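Local coordinates for sterol carrier protein 2 (Thermus thermophilus, PDB 2CX7) that probably binds and carries sterols or other lipids, like other sterol carrier proteins, at residues 4-9 against 62-66; 11-16 against 125-129; 32-38 against 72-78. All blocks are in the same frame, centred on the assembly; numbering follows the deposited sequence.

Contact 1 (4-9 against 62-66); sequences FTEAWA and GAKAV
The start of helix 6-17 lies against strand 59-67, an outermost strand of the sheet, and Glu-6 in the first helical turn joins the two through its carboxylate. CG stands anti to the backbone N (chi1 -166°) and the chain bends at chi2 (53°), which brings the carboxylate back to the strand beside Ala-65. Ala-65 N donates to Glu-6 OE1 at 3.0 Å, meeting that oxygen from above the carboxylate plane rather than within it; a weak second bond runs from Ala-65 N to Glu-6 OE2 at 3.4 Å. A water donates to both Glu-6 OE2 and Ala-65 O, so the carboxylate reaches the NH directly and the carbonyl through solvent. Next to this polar grip the backbones come close over methyl groups. Ala-65 CB sits against the turn into the helix, 3.6 Å from Thr-5 C, and Ala-63 CB presses on Ala-9 O at 3.4 Å. Ala-9 CB faces the strand and lies 4.2 Å from Ala-63 CB; it also touches Val-51 of the adjoining strand. Thr-5 is the N-cap: its OG1 accepts from Trp-8 N at 3.3 Å and also bonds to Glu-2 O. Small alanines at the interface and a capped first turn let the helix lie close on the sheet, an alpha/beta layer packing in keeping with the SCP-2 fold.

Contact 2 (11-16 against 125-129); sequences AYCRKL and VAREV
Ala-11 begins the contact, its CB 3.9 Å from Val-129 CG1, where helix 6-17 packs on the end of helix 116-127 and the turn that follows it, a helix-helix contact of the SCP-2 fold made mainly of apolar touches. Tyr-12 comes next and carries its ring to the other segment. With CG anti to the backbone N (chi1 -177°), its ring projects across to Ala-126, where CE1 lies 3.5 Å from Ala-126 CA and 3.7 Å from Ala-126 CB. Val-125 CG1 stands at the ring edge, near its plane, while Val-129 CG2 approaches CD1 obliquely, the two side chains crossing at about a right angle. Leu-16 CD1, one turn on in the same helix, lies over one face of the ring, toward the rim, and the phenol OH is bonded to Leu-122 O, which ties its polar end to helix 116-127. Replacing Tyr-12 with an alanine would probably leave Leu-122 O without this partner and open a gap beside Ala-126 and Val-129. Cys-13 turns away from this interface and forms the disulfide with Cys-60, fastening the same helix to strand 59-67. Lys-15 contributes its aliphatic part: CB rests 3.7 Å from Val-125 CG1, and the chain, bent at chi2 (-68°), slides past Val-129 in the opposite direction, bringing CE near Glu-128 O. Its NZ stays 6.6 Å from Glu-128 OE2, too far for a salt bridge. Leu-16 closes the walk, its side chain crossing that of Val-125 obliquely, with CD2 3.7 Å from Val-125 CG1.

Contact 3 (32-38 against 72-78); sequences SLALAVR and ADFVIEA
Arg-38 and Glu-77 cross at about a right angle at one end of this strand pair, with guanidinium and carboxylate planes 80° apart. Arg-38 NE donates to Glu-77 OE2 in a salt bridge of 2.7 Å, though the position of that oxygen is less certain. The aliphatic parts also meet, CG to CG, and Ala-78 CA lies over one face of the guanidinium, toward its rim. Asp-79 and Glu-103 take NH1 and NH2 in further salt bridges, so three carboxylates lie about the arginine and probably steady its charge. Between the ends, strands 32-37 and 74-78 run parallel, as neighbours in the mixed sheet of the SCP-2 fold. Their ladder includes Ile-76 N to Ala-34 O at 2.9 Å, an almost straight bond (179°), and Ala-36 N to Ile-76 O at 2.8 Å. On the face bearing Leu-33, Phe-74 and Ile-76, the leucine crosses the phenylalanine at about a right angle; Leu-33 CD1 lies 3.8 Å from Phe-74 CB and 4.1 Å from Ile-76 CD1. Ala-34 and Val-75 share the other face, where Ala-34 CB also meets Ala-72 CB. At the far end Ser-32 and Asp-73 grip each other reciprocally. Ser-32 OG, placed between its own backbone N and carbonyl carbon (chi1 52°), accepts from Asp-73 N at 2.9 Å, while Ser-32 N donates to Asp-73 OD2 at 2.9 Å, on the anti side of the carboxylate.

Overall arrangement
Helix 6-17 links contacts 1 and 2, whose centres are about 11 Å apart: its start faces strand 59-67, and another side of its later turns faces residues 125-129. Trp-8 bridges them, its NE1 3.5 Å from Val-129 CG1, as does Cys-13, whose CB lies 3.7 Å from Ala-63 CB. Contacts 1 and 3, with centres about 13 Å apart, reach the same sheet and meet where Phe-4 CZ comes 3.5 Å from Val-37 CG2. Contacts 2 and 3 lie on opposite sides of the chain's centre, about 17 Å apart between centres, and do not touch. Together they set helix 6-17 between the sheet and the C-terminal segment, as in the SCP-2 fold, which probably serves lipid binding here.

Contact 1 (4-9 against 62-66)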
loop_
_atom_site.group_PDB
_atom_site.type_symbol
_atom_site.label_atom_id
_atom_site.label_comp_id
_atom_site.label_asym_id
_atom_site.label_seq_id
_atom_site.Cartn_x
_atom_site.Cartn_y
_atom_site.Cartn_z
ATOM N N PHE A 4 4.946 -0.010 8.589
ATOM C CA PHE A 4 4.253 -1.276 8.786
ATOM C C PHE A 4 3.907 -1.637 10.229
ATOM O O PHE A 4 3.953 -2.805 10.616
ATOM C CB PHE A 4 5.040 -2.412 8.119
ATOM C CG PHE A 4 5.215 -2.225 6.635
ATOM C CD1 PHE A 4 6.367 -1.632 6.124
ATOM C CD2 PHE A 4 4.198 -2.584 5.754
ATOM C CE1 PHE A 4 6.501 -1.397 4.755
ATOM C CE2 PHE A 4 4.317 -2.354 4.379
ATOM C CZ PHE A 4 5.472 -1.758 3.879
ATOM N N THR A 5 3.559 -0.625 11.017
ATOM C CA THR A 5 3.152 -0.828 12.404
ATOM C C THR A 5 1.693 -0.399 12.472
ATOM O O THR A 5 1.228 0.357 11.616
ATOM C CB THR A 5 3.964 0.039 13.384
ATOM O OG1 THR A 5 3.838 1.418 13.022
ATOM C CG2 THR A 5 5.438 -0.365 13.364
ATOM N N GLU A 6 0.970 -0.874 13.480
ATOM C CA GLU A 6 -0.439 -0.524 13.621
ATOM C C GLU A 6 -0.633 0.986 13.711
ATOM O O GLU A 6 -1.570 1.535 13.130
ATOM C CB GLU A 6 -1.035 -1.205 14.858
ATOM C CG GLU A 6 -2.556 -1.178 14.887
ATOM C CD GLU A 6 -3.158 -1.730 13.609
ATOM O OE1 GLU A 6 -3.020 -1.078 12.551
ATOM O OE2 GLU A 6 -3.762 -2.819 13.653
ATOM N N ALA A 7 0.258 1.657 14.433
ATOM C CA ALA A 7 0.180 3.103 14.575
ATOM C C ALA A 7 0.320 3.777 13.211
ATOM O O ALA A 7 -0.358 4.763 12.919
ATOM C CB ALA A 7 1.275 3.596 15.521
ATOM N N TRP A 8 1.200 3.234 12.377
ATOM C CA TRP A 8 1.428 3.784 11.045
ATOM C C TRP A 8 0.176 3.572 10.197
ATOM O O TRP A 8 -0.318 4.497 9.553
ATOM C CB TRP A 8 2.622 3.087 10.380
ATOM C CG TRP A 8 3.098 3.780 9.144
ATOM C CD1 TRP A 8 3.959 4.837 9.078
ATOM C CD2 TRP A 8 2.694 3.506 7.796
ATOM N NE1 TRP A 8 4.117 5.239 7.772
ATOM C CE2 TRP A 8 3.350 4.440 6.966
ATOM C CE3 TRP A 8 1.838 2.564 7.211
ATOM C CZ2 TRP A 8 3.179 4.461 5.577
ATOM C CZ3 TRP A 8 1.667 2.585 5.829
ATOM C CH2 TRP A 8 2.334 3.527 5.028
ATOM N N ALA A 9 -0.334 2.348 10.214
ATOM C CA ALA A 9 -1.530 2.005 9.448
ATOM C C ALA A 9 -2.681 2.956 9.751
ATOM O O ALA A 9 -3.377 3.409 8.836
ATOM C CB ALA A 9 -1.948 0.584 9.747
ATOM N N GLY A 62 -10.910 1.990 6.755
ATOM C CA GLY A 62 -10.215 1.322 7.838
ATOM C C GLY A 62 -8.895 0.750 7.370
ATOM O O GLY A 62 -8.715 0.454 6.188
ATOM N N ALA A 63 -7.960 0.613 8.300
ATOM C CA ALA A 63 -6.650 0.066 7.982
ATOM C C ALA A 63 -6.217 -0.812 9.146
ATOM O O ALA A 63 -6.811 -0.766 10.222
ATOM C CB ALA A 63 -5.659 1.189 7.771
ATOM N N LYS A 64 -5.195 -1.624 8.934
ATOM C CA LYS A 64 -4.711 -2.486 9.999
ATOM C C LYS A 64 -3.400 -3.118 9.588
ATOM O O LYS A 64 -3.192 -3.432 8.413
ATOM C CB LYS A 64 -5.728 -3.588 10.305
ATOM C CG LYS A 64 -5.978 -4.540 9.150
ATOM C CD LYS A 64 -6.939 -5.640 9.544
ATOM C CE LYS A 64 -7.215 -6.562 8.378
ATOM N NZ LYS A 64 -8.182 -7.628 8.740
ATOM N N ALA A 65 -2.509 -3.271 10.560
ATOM C CA ALA A 65 -1.228 -3.908 10.315
ATOM C C ALA A 65 -1.447 -5.343 10.756
ATOM O O ALA A 65 -2.016 -5.604 11.826
ATOM C CB ALA A 65 -0.132 -3.254 11.146
ATOM N N VAL A 66 -1.022 -6.277 9.921
ATOM C CA VAL A 66 -1.190 -7.677 10.232
ATOM C C VAL A 66 0.129 -8.415 10.108
ATOM O O VAL A 66 0.888 -8.212 9.158
ATOM C CB VAL A 66 -2.224 -8.335 9.296
ATOM C CG1 VAL A 66 -2.351 -9.820 9.610
ATOM C CG2 VAL A 66 -3.568 -7.649 9.451
HETATM O O HOH W 1 -4.092 -5.473 13.648
#

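Contact 2 (11-16 against 125-129)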
loop_
_atom_site.group_PDB
_atom_site.type_symbol
_atom_site.label_atom_id
_atom_site.label_comp_id
_atom_site.label_asym_id
_atom_site.label_seq_id
_atom_site.Cartn_x
_atom_site.Cartn_y
_atom_site.Cartn_z
ATOM N N ALA A 11 -2.452 6.013 11.105
ATOM C CA ALA A 11 -2.102 7.359 10.681
ATOM C C ALA A 11 -2.226 7.496 9.168
ATOM O O ALA A 11 -2.549 8.567 8.660
ATOM C CB ALA A 11 -0.677 7.700 11.120
ATOM N N TYR A 12 -1.959 6.402 8.458
ATOM C CA TYR A 12 -2.027 6.396 6.997
ATOM C C TYR A 12 -3.481 6.505 6.531
ATOM O O TYR A 12 -3.795 7.291 5.639
ATOM C CB TYR A 12 -1.381 5.114 6.473
ATOM C CG TYR A 12 -1.312 4.980 4.970
ATOM C CD1 TYR A 12 -1.156 6.097 4.147
ATOM C CD2 TYR A 12 -1.306 3.718 4.376
ATOM C CE1 TYR A 12 -0.986 5.959 2.770
ATOM C CE2 TYR A 12 -1.136 3.567 3.008
ATOM C CZ TYR A 12 -0.972 4.686 2.211
ATOM O OH TYR A 12 -0.746 4.523 0.866
ATOM N N CYS A 13 -4.363 5.725 7.144
ATOM C CA CYS A 13 -5.786 5.758 6.788
ATOM C C CYS A 13 -6.300 7.177 6.983
ATOM O O CYS A 13 -6.990 7.717 6.121
ATOM C CB CYS A 13 -6.571 4.779 7.661
ATOM S SG CYS A 13 -8.281 4.335 7.154
ATOM N N ARG A 14 -5.943 7.793 8.105
ATOM C CA ARG A 14 -6.368 9.158 8.385
ATOM C C ARG A 14 -5.833 10.128 7.338
ATOM O O ARG A 14 -6.568 10.983 6.845
ATOM C CB ARG A 14 -5.891 9.587 9.778
ATOM C CG ARG A 14 -6.340 10.978 10.162
ATOM C CD ARG A 14 -5.875 11.356 11.557
ATOM N NE ARG A 14 -6.402 12.658 11.952
ATOM C CZ ARG A 14 -6.008 13.331 13.030
ATOM N NH1 ARG A 14 -5.076 12.825 13.831
ATOM N NH2 ARG A 14 -6.542 14.514 13.304
ATOM N N LYS A 15 -4.551 9.999 6.995
ATOM C CA LYS A 15 -3.940 10.876 6.000
ATOM C C LYS A 15 -4.624 10.744 4.642
ATOM O O LYS A 15 -4.782 11.729 3.920
ATOM C CB LYS A 15 -2.450 10.567 5.851
ATOM C CG LYS A 15 -1.554 11.344 6.800
ATOM C CD LYS A 15 -1.544 12.834 6.464
ATOM C CE LYS A 15 -0.483 13.561 7.283
ATOM N NZ LYS A 15 -0.350 15.002 6.918
ATOM N N LEU A 16 -5.018 9.524 4.296
ATOM C CA LEU A 16 -5.705 9.296 3.027
ATOM C C LEU A 16 -7.070 9.970 3.048
ATOM O O LEU A 16 -7.507 10.517 2.049
ATOM C CB LEU A 16 -5.876 7.796 2.766
ATOM C CG LEU A 16 -4.612 7.026 2.361
ATOM C CD1 LEU A 16 -4.918 5.538 2.344
ATOM C CD2 LEU A 16 -4.133 7.496 0.972
ATOM N N VAL A 125 0.903 9.932 -0.528
ATOM C CA VAL A 125 0.365 10.168 0.810
ATOM C C VAL A 125 1.158 9.393 1.864
ATOM O O VAL A 125 1.449 9.917 2.942
ATOM C CB VAL A 125 -1.140 9.773 0.896
ATOM C CG1 VAL A 125 -1.612 9.757 2.353
ATOM C CG2 VAL A 125 -1.970 10.770 0.094
ATOM N N ALA A 126 1.518 8.152 1.545
ATOM C CA ALA A 126 2.276 7.318 2.474
ATOM C C ALA A 126 3.563 8.029 2.871
ATOM O O ALA A 126 3.964 8.014 4.036
ATOM C CB ALA A 126 2.598 5.975 1.823
ATOM N N ARG A 127 4.198 8.659 1.890
ATOM C CA ARG A 127 5.450 9.372 2.108
ATOM C C ARG A 127 5.329 10.505 3.131
ATOM O O ARG A 127 6.303 10.832 3.813
ATOM C CB ARG A 127 5.969 9.925 0.772
ATOM C CG ARG A 127 6.410 8.846 -0.221
ATOM C CD ARG A 127 6.563 9.395 -1.640
ATOM N NE ARG A 127 7.476 10.535 -1.705
ATOM C CZ ARG A 127 7.722 11.234 -2.810
ATOM N NH1 ARG A 127 7.129 10.913 -3.954
ATOM N NH2 ARG A 127 8.560 12.264 -2.770
ATOM N N GLU A 128 4.134 11.083 3.247
ATOM C CA GLU A 128 3.896 12.198 4.168
ATOM C C GLU A 128 3.424 11.798 5.563
ATOM O O GLU A 128 3.132 12.659 6.401
ATOM C CB GLU A 128 2.892 13.175 3.546
ATOM C CG GLU A 128 3.319 13.684 2.172
ATOM C CD GLU A 128 4.647 14.440 2.198
ATOM O OE1 GLU A 128 5.221 14.674 1.115
ATOM O OE2 GLU A 128 5.114 14.805 3.298
ATOM N N VAL A 129 3.349 10.498 5.816
ATOM C CA VAL A 129 2.929 10.011 7.121
ATOM C C VAL A 129 4.108 10.090 8.079
ATOM O O VAL A 129 5.222 9.710 7.729
ATOM C CB VAL A 129 2.457 8.551 7.054
ATOM C CG1 VAL A 129 2.117 8.052 8.453
ATOM C CG2 VAL A 129 1.243 8.436 6.141
#

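Contact 3 (32-38 against 72-78)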
loop_
_atom_site.group_PDB
_atom_site.type_symbol
_atom_site.label_atom_id
_atom_site.label_comp_id
_atom_site.label_asym_id
_atom_site.label_seq_id
_atom_site.Cartn_x
_atom_site.Cartn_y
_atom_site.Cartn_z
ATOM N N SER A 32 -10.226 -3.899 -1.245
ATOM C CA SER A 32 -9.201 -3.787 -0.210
ATOM C C SER A 32 -7.835 -3.954 -0.867
ATOM O O SER A 32 -7.713 -4.589 -1.915
ATOM C CB SER A 32 -9.414 -4.849 0.875
ATOM O OG SER A 32 -9.523 -6.151 0.324
ATOM N N LEU A 33 -6.810 -3.368 -0.260
ATOM C CA LEU A 33 -5.460 -3.452 -0.802
ATOM C C LEU A 33 -4.488 -3.757 0.316
ATOM O O LEU A 33 -4.480 -3.070 1.342
ATOM C CB LEU A 33 -5.063 -2.117 -1.457
ATOM C CG LEU A 33 -3.596 -1.912 -1.872
ATOM C CD1 LEU A 33 -3.248 -2.835 -3.033
ATOM C CD2 LEU A 33 -3.384 -0.446 -2.297
ATOM N N ALA A 34 -3.669 -4.783 0.114
ATOM C CA ALA A 34 -2.675 -5.153 1.102
ATOM C C ALA A 34 -1.288 -4.845 0.575
ATOM O O ALA A 34 -0.942 -5.214 -0.555
ATOM C CB ALA A 34 -2.781 -6.640 1.441
ATOM N N LEU A 35 -0.511 -4.145 1.395
ATOM C CA LEU A 35 0.869 -3.816 1.080
ATOM C C LEU A 35 1.637 -4.789 1.977
ATOM O O LEU A 35 1.722 -4.604 3.199
ATOM C CB LEU A 35 1.164 -2.365 1.448
ATOM C CG LEU A 35 0.200 -1.343 0.838
ATOM C CD1 LEU A 35 0.667 0.056 1.204
ATOM C CD2 LEU A 35 0.125 -1.529 -0.687
ATOM N N ALA A 36 2.176 -5.833 1.362
ATOM C CA ALA A 36 2.857 -6.889 2.096
ATOM C C ALA A 36 4.382 -6.903 2.021
ATOM O O ALA A 36 4.969 -6.716 0.952
ATOM C CB ALA A 36 2.313 -8.238 1.639
ATOM N N VAL A 37 4.993 -7.134 3.182
ATOM C CA VAL A 37 6.442 -7.230 3.339
ATOM C C VAL A 37 6.765 -8.710 3.503
ATOM O O VAL A 37 6.185 -9.378 4.362
ATOM C CB VAL A 37 6.932 -6.478 4.615
ATOM C CG1 VAL A 37 8.444 -6.666 4.788
ATOM C CG2 VAL A 37 6.599 -4.999 4.517
ATOM N N ARG A 38 7.675 -9.224 2.673
ATOM C CA ARG A 38 8.078 -10.627 2.734
ATOM C C ARG A 38 8.807 -10.889 4.049
ATOM O O ARG A 38 9.344 -9.957 4.655
ATOM C CB ARG A 38 9.018 -10.949 1.571
ATOM C CG ARG A 38 8.400 -10.739 0.193
ATOM C CD ARG A 38 9.344 -11.205 -0.913
ATOM N NE ARG A 38 8.687 -11.139 -2.216
ATOM C CZ ARG A 38 9.047 -10.330 -3.204
ATOM N NH1 ARG A 38 10.078 -9.498 -3.057
ATOM N NH2 ARG A 38 8.358 -10.340 -4.334
ATOM N N ALA A 72 -6.871 -9.660 0.972
ATOM C CA ALA A 72 -7.368 -8.450 0.327
ATOM C C ALA A 72 -7.711 -8.726 -1.132
ATOM O O ALA A 72 -7.328 -9.759 -1.682
ATOM C CB ALA A 72 -6.317 -7.344 0.414
ATOM N N ASP A 73 -8.438 -7.801 -1.751
ATOM C CA ASP A 73 -8.801 -7.934 -3.153
ATOM C C ASP A 73 -7.547 -7.791 -4.015
ATOM O O ASP A 73 -7.415 -8.428 -5.054
ATOM C CB ASP A 73 -9.828 -6.872 -3.539
ATOM C CG ASP A 73 -11.165 -7.102 -2.878
ATOM O OD1 ASP A 73 -11.698 -8.229 -2.997
ATOM O OD2 ASP A 73 -11.682 -6.163 -2.245
ATOM N N PHE A 74 -6.635 -6.931 -3.578
ATOM C CA PHE A 74 -5.381 -6.739 -4.283
ATOM C C PHE A 74 -4.260 -6.879 -3.269
ATOM O O PHE A 74 -4.349 -6.352 -2.163
ATOM C CB PHE A 74 -5.316 -5.358 -4.937
ATOM C CG PHE A 74 -6.309 -5.169 -6.049
ATOM C CD1 PHE A 74 -7.619 -4.793 -5.773
ATOM C CD2 PHE A 74 -5.932 -5.381 -7.374
ATOM C CE1 PHE A 74 -8.546 -4.629 -6.804
ATOM C CE2 PHE A 74 -6.845 -5.223 -8.413
ATOM C CZ PHE A 74 -8.156 -4.845 -8.127
ATOM N N VAL A 75 -3.216 -7.603 -3.647
ATOM C CA VAL A 75 -2.076 -7.798 -2.772
ATOM C C VAL A 75 -0.799 -7.489 -3.533
ATOM O O VAL A 75 -0.539 -8.067 -4.593
ATOM C CB VAL A 75 -2.011 -9.243 -2.239
ATOM C CG1 VAL A 75 -0.766 -9.431 -1.385
ATOM C CG2 VAL A 75 -3.254 -9.536 -1.420
ATOM N N ILE A 76 -0.033 -6.537 -3.008
ATOM C CA ILE A 76 1.243 -6.148 -3.605
ATOM C C ILE A 76 2.306 -6.477 -2.566
ATOM O O ILE A 76 2.329 -5.909 -1.470
ATOM C CB ILE A 76 1.317 -4.653 -3.919
ATOM C CG1 ILE A 76 0.189 -4.258 -4.875
ATOM C CG2 ILE A 76 2.680 -4.340 -4.552
ATOM C CD1 ILE A 76 0.165 -2.774 -5.222
ATOM N N GLU A 77 3.193 -7.389 -2.931
ATOM C CA GLU A 77 4.242 -7.869 -2.038
ATOM C C GLU A 77 5.634 -7.418 -2.469
ATOM O O GLU A 77 5.901 -7.255 -3.666
ATOM C CB GLU A 77 4.164 -9.398 -2.004
ATOM C CG GLU A 77 5.320 -10.110 -1.350
ATOM C CD GLU A 77 5.265 -11.608 -1.623
ATOM O OE1 GLU A 77 4.333 -12.267 -1.114
ATOM O OE2 GLU A 77 6.141 -12.119 -2.361
ATOM N N ALA A 78 6.528 -7.256 -1.497
ATOM C CA ALA A 78 7.886 -6.821 -1.794
ATOM C C ALA A 78 8.794 -7.000 -0.589
ATOM O O ALA A 78 8.321 -7.224 0.535
ATOM C CB ALA A 78 7.876 -5.350 -2.222
#